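Local structure of alcohol oxidase (Myceliophthora thermophila, 6F74) at residues A209-D214 and S231-A236. The protein binds FAD as a VAO-type flavoprotein and probably uses it to oxidise an alcohol or related substrate at the expense of molecular oxygen. Residues are numbered along the deposited sequence; the frame is centred on the assembly and turned at random.
Sequences AYQWRD and SPSPGA. With FAD (flavin-adenine dinucleotide), chain I.
Gln211 and Gly235 form a single backbone bridge, CA to CA 4.1 Å, in which Ala236 N donates to Tyr210 O and Trp212 N to Pro234 O. The bridge lies in the FAD-binding domain of the VAO/PCMH fold and joins the N-terminus of helix 212-221 to the flavin-binding loop. Arg213 N, in the first turn of that helix, reaches Pro232 O at 2.8 Å, so two main-chain N-H groups of the helix start are satisfied by the loop. Gln211, the N-cap residue, has its own N held by Asp214 OD2.

With CG beside the backbone N (chi1 -66°) and the chain extended beyond it, the Gln211 amide rises alongside the loop, and NE2 bonds to Ser233 O at 2.7 Å, in the carbonyl plane on a lone pair, with the oxygen 15° out of the amide plane. One water links NE2 to Ser233 OG, which also pairs with His159. The Trp212 indole lies against Ala236: CA of Ala236 sits 4.0 Å from the centroid of the five-membered ring and over its face, a CH-pi contact, while Trp240, an FAD-binding residue, meets Trp212 edge-to-face. Pro232 lies against one face of the Arg213 guanidinium, offset toward its rim, with CG 3.6 Å from NH2; the bend of the arginine at chi3 (-78°) turns the group back over the proline, and Trp420 of helix 415-422 touches both side chains.

On the cofactor side, Pro234 CG lies 3.6 Å from C9A of the isoalloxazine, and Gly235 N donates to the FAD phosphate oxygen O1P at 2.8 Å.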
ATOM      1  N   ALA A 209      16.488   3.406   0.347  1.00 21.12           N
ATOM      2  CA  ALA A 209      15.037   3.503   0.526  1.00 20.53           C
ATOM      3  C   ALA A 209      14.453   4.575  -0.405  1.00 20.56           C
ATOM      4  O   ALA A 209      13.837   5.560   0.027  1.00 20.28           O
ATOM      5  CB  ALA A 209      14.709   3.822   1.949  1.00 20.09           C
ATOM      6  N   TYR A 210      14.657   4.351  -1.705  1.00 20.97           N
ATOM      7  CA  TYR A 210      14.147   5.234  -2.717  1.00 21.08           C
ATOM      8  C   TYR A 210      12.624   5.084  -2.851  1.00 20.58           C
ATOM      9  O   TYR A 210      12.026   4.108  -2.377  1.00 20.23           O
ATOM     10  CB  TYR A 210      14.872   4.982  -4.038  1.00 21.74           C
ATOM     11  CG  TYR A 210      16.273   5.526  -4.058  1.00 22.35           C
ATOM     12  CD1 TYR A 210      16.513   6.864  -4.398  1.00 22.65           C
ATOM     13  CD2 TYR A 210      17.368   4.722  -3.737  1.00 22.70           C
ATOM     14  CE1 TYR A 210      17.783   7.388  -4.419  1.00 23.27           C
ATOM     15  CE2 TYR A 210      18.660   5.233  -3.765  1.00 23.32           C
ATOM     16  CZ  TYR A 210      18.861   6.573  -4.100  1.00 23.60           C
ATOM     17  OH  TYR A 210      20.143   7.100  -4.140  1.00 24.30           O
ATOM     18  N   GLN A 211      12.023   6.086  -3.465  1.00 20.59           N
ATOM     19  CA  GLN A 211      10.606   6.061  -3.839  1.00 20.25           C
ATOM     20  C   GLN A 211      10.526   5.614  -5.290  1.00 20.59           C
ATOM     21  O   GLN A 211      11.551   5.569  -5.987  1.00 21.13           O
ATOM     22  CB  GLN A 211       9.990   7.426  -3.624  1.00 20.13           C
ATOM     23  CG  GLN A 211       9.951   7.816  -2.156  1.00 19.80           C
ATOM     24  CD  GLN A 211       9.691   9.305  -1.972  1.00 19.89           C
ATOM     25  OE1 GLN A 211      10.609  10.103  -2.105  1.00 20.29           O
ATOM     26  NE2 GLN A 211       8.453   9.679  -1.639  1.00 19.57           N
ATOM     27  N   TRP A 212       9.331   5.221  -5.730  1.00 20.33           N
ATOM     28  CA  TRP A 212       9.144   4.822  -7.132  1.00 20.65           C
ATOM     29  C   TRP A 212       9.521   5.919  -8.131  1.00 21.13           C
ATOM     30  O   TRP A 212      10.101   5.619  -9.201  1.00 21.66           O
ATOM     31  CB  TRP A 212       7.734   4.295  -7.400  1.00 20.30           C
ATOM     32  CG  TRP A 212       7.644   2.902  -6.925  1.00 20.13           C
ATOM     33  CD1 TRP A 212       6.914   2.442  -5.894  1.00 19.68           C
ATOM     34  CD2 TRP A 212       8.384   1.790  -7.439  1.00 20.52           C
ATOM     35  NE1 TRP A 212       7.140   1.090  -5.724  1.00 19.75           N
ATOM     36  CE2 TRP A 212       8.047   0.672  -6.660  1.00 20.27           C
ATOM     37  CE3 TRP A 212       9.300   1.635  -8.481  1.00 21.12           C
ATOM     38  CZ2 TRP A 212       8.581  -0.589  -6.891  1.00 20.60           C
ATOM     39  CZ3 TRP A 212       9.830   0.370  -8.715  1.00 21.46           C
ATOM     40  CH2 TRP A 212       9.474  -0.721  -7.921  1.00 21.19           C
ATOM     41  N   ARG A 213       9.258   7.169  -7.766  1.00 21.04           N
ATOM     42  CA  ARG A 213       9.627   8.285  -8.627  1.00 21.56           C
ATOM     43  C   ARG A 213      11.107   8.187  -9.035  1.00 22.20           C
ATOM     44  O   ARG A 213      11.437   8.330 -10.195  1.00 22.76           O
ATOM     45  CB  ARG A 213       9.371   9.612  -7.935  1.00 21.46           C
ATOM     46  CG  ARG A 213       9.384  10.761  -8.922  1.00 21.99           C
ATOM     47  CD  ARG A 213       8.892  12.040  -8.208  1.00 21.88           C
ATOM     48  NE  ARG A 213       7.418  12.053  -8.057  1.00 21.41           N
ATOM     49  CZ  ARG A 213       6.575  12.238  -9.069  1.00 21.54           C
ATOM     50  NH1 ARG A 213       7.044  12.490 -10.310  1.00 22.12           N
ATOM     51  NH2 ARG A 213       5.252  12.225  -8.850  1.00 21.14           N
ATOM     52  N   ASP A 214      11.966   7.885  -8.080  1.00 22.15           N
ATOM     53  CA  ASP A 214      13.423   7.880  -8.292  1.00 22.80           C
ATOM     54  C   ASP A 214      13.822   6.724  -9.204  1.00 23.18           C
ATOM     55  O   ASP A 214      14.671   6.870 -10.079  1.00 23.91           O
ATOM     56  CB  ASP A 214      14.144   7.754  -6.941  1.00 22.60           C
ATOM     57  CG  ASP A 214      13.659   8.773  -5.909  1.00 22.18           C
ATOM     58  OD1 ASP A 214      13.804   9.975  -6.152  1.00 22.50           O
ATOM     59  OD2 ASP A 214      13.111   8.388  -4.841  1.00 21.59           O
ATOM     60  N   SER A 231       1.109   5.176  -8.130  1.00 19.14           N
ATOM     61  CA  SER A 231       1.557   6.428  -7.564  1.00 19.17           C
ATOM     62  C   SER A 231       3.072   6.351  -7.348  1.00 19.35           C
ATOM     63  O   SER A 231       3.563   5.334  -6.859  1.00 19.25           O
ATOM     64  CB  SER A 231       0.865   6.644  -6.236  1.00 18.82           C
ATOM     65  OG  SER A 231      -0.558   6.717  -6.429  1.00 18.72           O
ATOM     66  N   PRO A 232       3.827   7.414  -7.705  1.00 19.68           N
ATOM     67  CA  PRO A 232       5.289   7.304  -7.570  1.00 19.94           C
ATOM     68  C   PRO A 232       5.894   7.671  -6.221  1.00 19.77           C
ATOM     69  O   PRO A 232       7.113   7.540  -6.058  1.00 20.00           O
ATOM     70  CB  PRO A 232       5.820   8.291  -8.643  1.00 20.48           C
ATOM     71  CG  PRO A 232       4.611   8.700  -9.420  1.00 20.47           C
ATOM     72  CD  PRO A 232       3.490   8.616  -8.469  1.00 19.97           C
ATOM     73  N   SER A 233       5.073   8.146  -5.289  1.00 19.43           N
ATOM     74  CA  SER A 233       5.568   8.578  -3.967  1.00 19.30           C
ATOM     75  C   SER A 233       5.917   7.448  -2.976  1.00 19.02           C
ATOM     76  O   SER A 233       6.848   7.606  -2.174  1.00 19.06           O
ATOM     77  CB  SER A 233       4.580   9.551  -3.330  1.00 19.14           C
ATOM     78  OG  SER A 233       4.982   9.906  -2.003  1.00 19.02           O
ATOM     79  N   PRO A 234       5.186   6.310  -3.004  1.00 18.78           N
ATOM     80  CA  PRO A 234       5.524   5.235  -2.076  1.00 18.60           C
ATOM     81  C   PRO A 234       6.917   4.669  -2.260  1.00 18.88           C
ATOM     82  O   PRO A 234       7.474   4.753  -3.338  1.00 19.23           O
ATOM     83  CB  PRO A 234       4.476   4.186  -2.384  1.00 18.45           C
ATOM     84  CG  PRO A 234       3.311   4.971  -2.822  1.00 18.38           C
ATOM     85  CD  PRO A 234       3.913   6.041  -3.670  1.00 18.68           C
ATOM     86  N   GLY A 235       7.441   4.069  -1.204  1.00 18.77           N
ATOM     87  CA  GLY A 235       8.778   3.453  -1.202  1.00 19.06           C
ATOM     88  C   GLY A 235       8.867   2.289  -2.152  1.00 19.30           C
ATOM     89  O   GLY A 235       7.857   1.569  -2.365  1.00 19.13           O
ATOM     90  N   ALA A 236      10.046   2.119  -2.755  1.00 19.76           N
ATOM     91  CA  ALA A 236      10.283   1.030  -3.698  1.00 20.11           C
ATOM     92  C   ALA A 236      10.625  -0.287  -3.017  1.00 20.16           C
ATOM     93  O   ALA A 236      10.342  -1.335  -3.591  1.00 20.34           O
ATOM     94  CB  ALA A 236      11.391   1.395  -4.668  1.00 20.70           C
TER
HETATM   95  PA  FAD I 601       6.097   2.935   5.091  1.00 15.73           P
HETATM   96  O1A FAD I 601       4.928   3.478   5.908  1.00 16.33           O
HETATM   97  O2A FAD I 601       7.369   3.720   5.146  1.00 14.61           O
HETATM   98  O5B FAD I 601       6.345   1.450   5.567  1.00 13.82           O
HETATM   99  C5B FAD I 601       5.352   0.484   5.357  1.00 13.38           C
HETATM  100  C4B FAD I 601       5.699  -0.760   6.155  1.00 12.87           C
HETATM  101  O4B FAD I 601       6.908  -1.268   5.615  1.00 12.82           O
HETATM  102  C3B FAD I 601       5.968  -0.559   7.624  1.00 12.31           C
HETATM  103  O3B FAD I 601       5.639  -1.785   8.289  1.00 12.69           O
HETATM  104  C2B FAD I 601       7.464  -0.392   7.715  1.00 12.77           C
HETATM  105  O2B FAD I 601       8.061  -0.877   8.924  1.00 12.30           O
HETATM  106  C1B FAD I 601       7.942  -1.267   6.588  1.00 12.89           C
HETATM  107  N9A FAD I 601       9.180  -0.848   5.922  1.00 13.21           N
HETATM  108  C8A FAD I 601       9.346   0.226   5.139  1.00 14.09           C
HETATM  109  N7A FAD I 601      10.604   0.283   4.660  1.00 14.08           N
HETATM  110  C5A FAD I 601      11.243  -0.780   5.140  1.00 13.77           C
HETATM  111  C6A FAD I 601      12.602  -1.300   4.993  1.00 13.93           C
HETATM  112  N6A FAD I 601      13.455  -0.598   4.213  1.00 14.13           N
HETATM  113  N1A FAD I 601      12.913  -2.442   5.660  1.00 13.83           N
HETATM  114  C2A FAD I 601      11.997  -3.087   6.428  1.00 14.21           C
HETATM  115  N3A FAD I 601      10.715  -2.670   6.587  1.00 13.99           N
HETATM  116  C4A FAD I 601      10.304  -1.536   5.964  1.00 13.66           C
HETATM  117  N1  FAD I 601       0.215   0.302  -3.222  1.00 11.40           N
HETATM  118  C2  FAD I 601       0.066  -0.336  -4.405  1.00 11.65           C
HETATM  119  O2  FAD I 601       0.190  -1.587  -4.438  1.00 12.31           O
HETATM  120  N3  FAD I 601      -0.182   0.329  -5.552  1.00 11.81           N
HETATM  121  C4  FAD I 601      -0.334   1.664  -5.593  1.00 12.03           C
HETATM  122  O4  FAD I 601      -0.583   2.276  -6.653  1.00 13.38           O
HETATM  123  C4X FAD I 601      -0.206   2.436  -4.339  1.00 11.93           C
HETATM  124  N5  FAD I 601      -0.357   3.776  -4.317  1.00 11.39           N
HETATM  125  C5X FAD I 601      -0.224   4.457  -3.152  1.00 10.96           C
HETATM  126  C6  FAD I 601      -0.365   5.844  -3.151  1.00  9.80           C
HETATM  127  C7  FAD I 601      -0.220   6.588  -1.993  1.00  8.66           C
HETATM  128  C7M FAD I 601      -0.428   8.073  -2.166  1.00  8.75           C
HETATM  129  C8  FAD I 601       0.110   5.897  -0.714  1.00  7.38           C
HETATM  130  C8M FAD I 601       0.333   6.643   0.595  1.00  4.60           C
HETATM  131  C9  FAD I 601       0.227   4.511  -0.705  1.00  9.18           C
HETATM  132  C9A FAD I 601       0.084   3.745  -1.875  1.00 10.70           C
HETATM  133  N10 FAD I 601       0.229   2.331  -1.910  1.00 12.01           N
HETATM  134  C10 FAD I 601       0.082   1.653  -3.128  1.00 11.68           C
HETATM  135  C1' FAD I 601       0.446   1.516  -0.691  1.00 13.09           C
HETATM  136  C2' FAD I 601       1.823   1.065  -0.332  1.00 14.05           C
HETATM  137  O2' FAD I 601       2.099  -0.103  -1.103  1.00 13.99           O
HETATM  138  C3' FAD I 601       1.860   0.682   1.151  1.00 15.12           C
HETATM  139  O3' FAD I 601       1.325   1.729   1.981  1.00 16.26           O
HETATM  140  C4' FAD I 601       3.267   0.326   1.609  1.00 15.51           C
HETATM  141  O4' FAD I 601       3.243  -0.034   2.994  1.00 16.74           O
HETATM  142  C5' FAD I 601       4.234   1.477   1.375  1.00 15.36           C
HETATM  143  O5' FAD I 601       5.539   1.121   1.796  1.00 15.25           O
HETATM  144  P   FAD I 601       6.417   2.351   2.267  1.00 15.53           P
HETATM  145  O1P FAD I 601       6.347   3.450   1.244  1.00 15.56           O
HETATM  146  O2P FAD I 601       7.739   1.789   2.669  1.00 17.65           O
HETATM  147  O3P FAD I 601       5.565   2.814   3.563  1.00 15.91           O
HETATM  148  O   HOH W   1       6.508  12.249  -1.446  1.00  8.32           O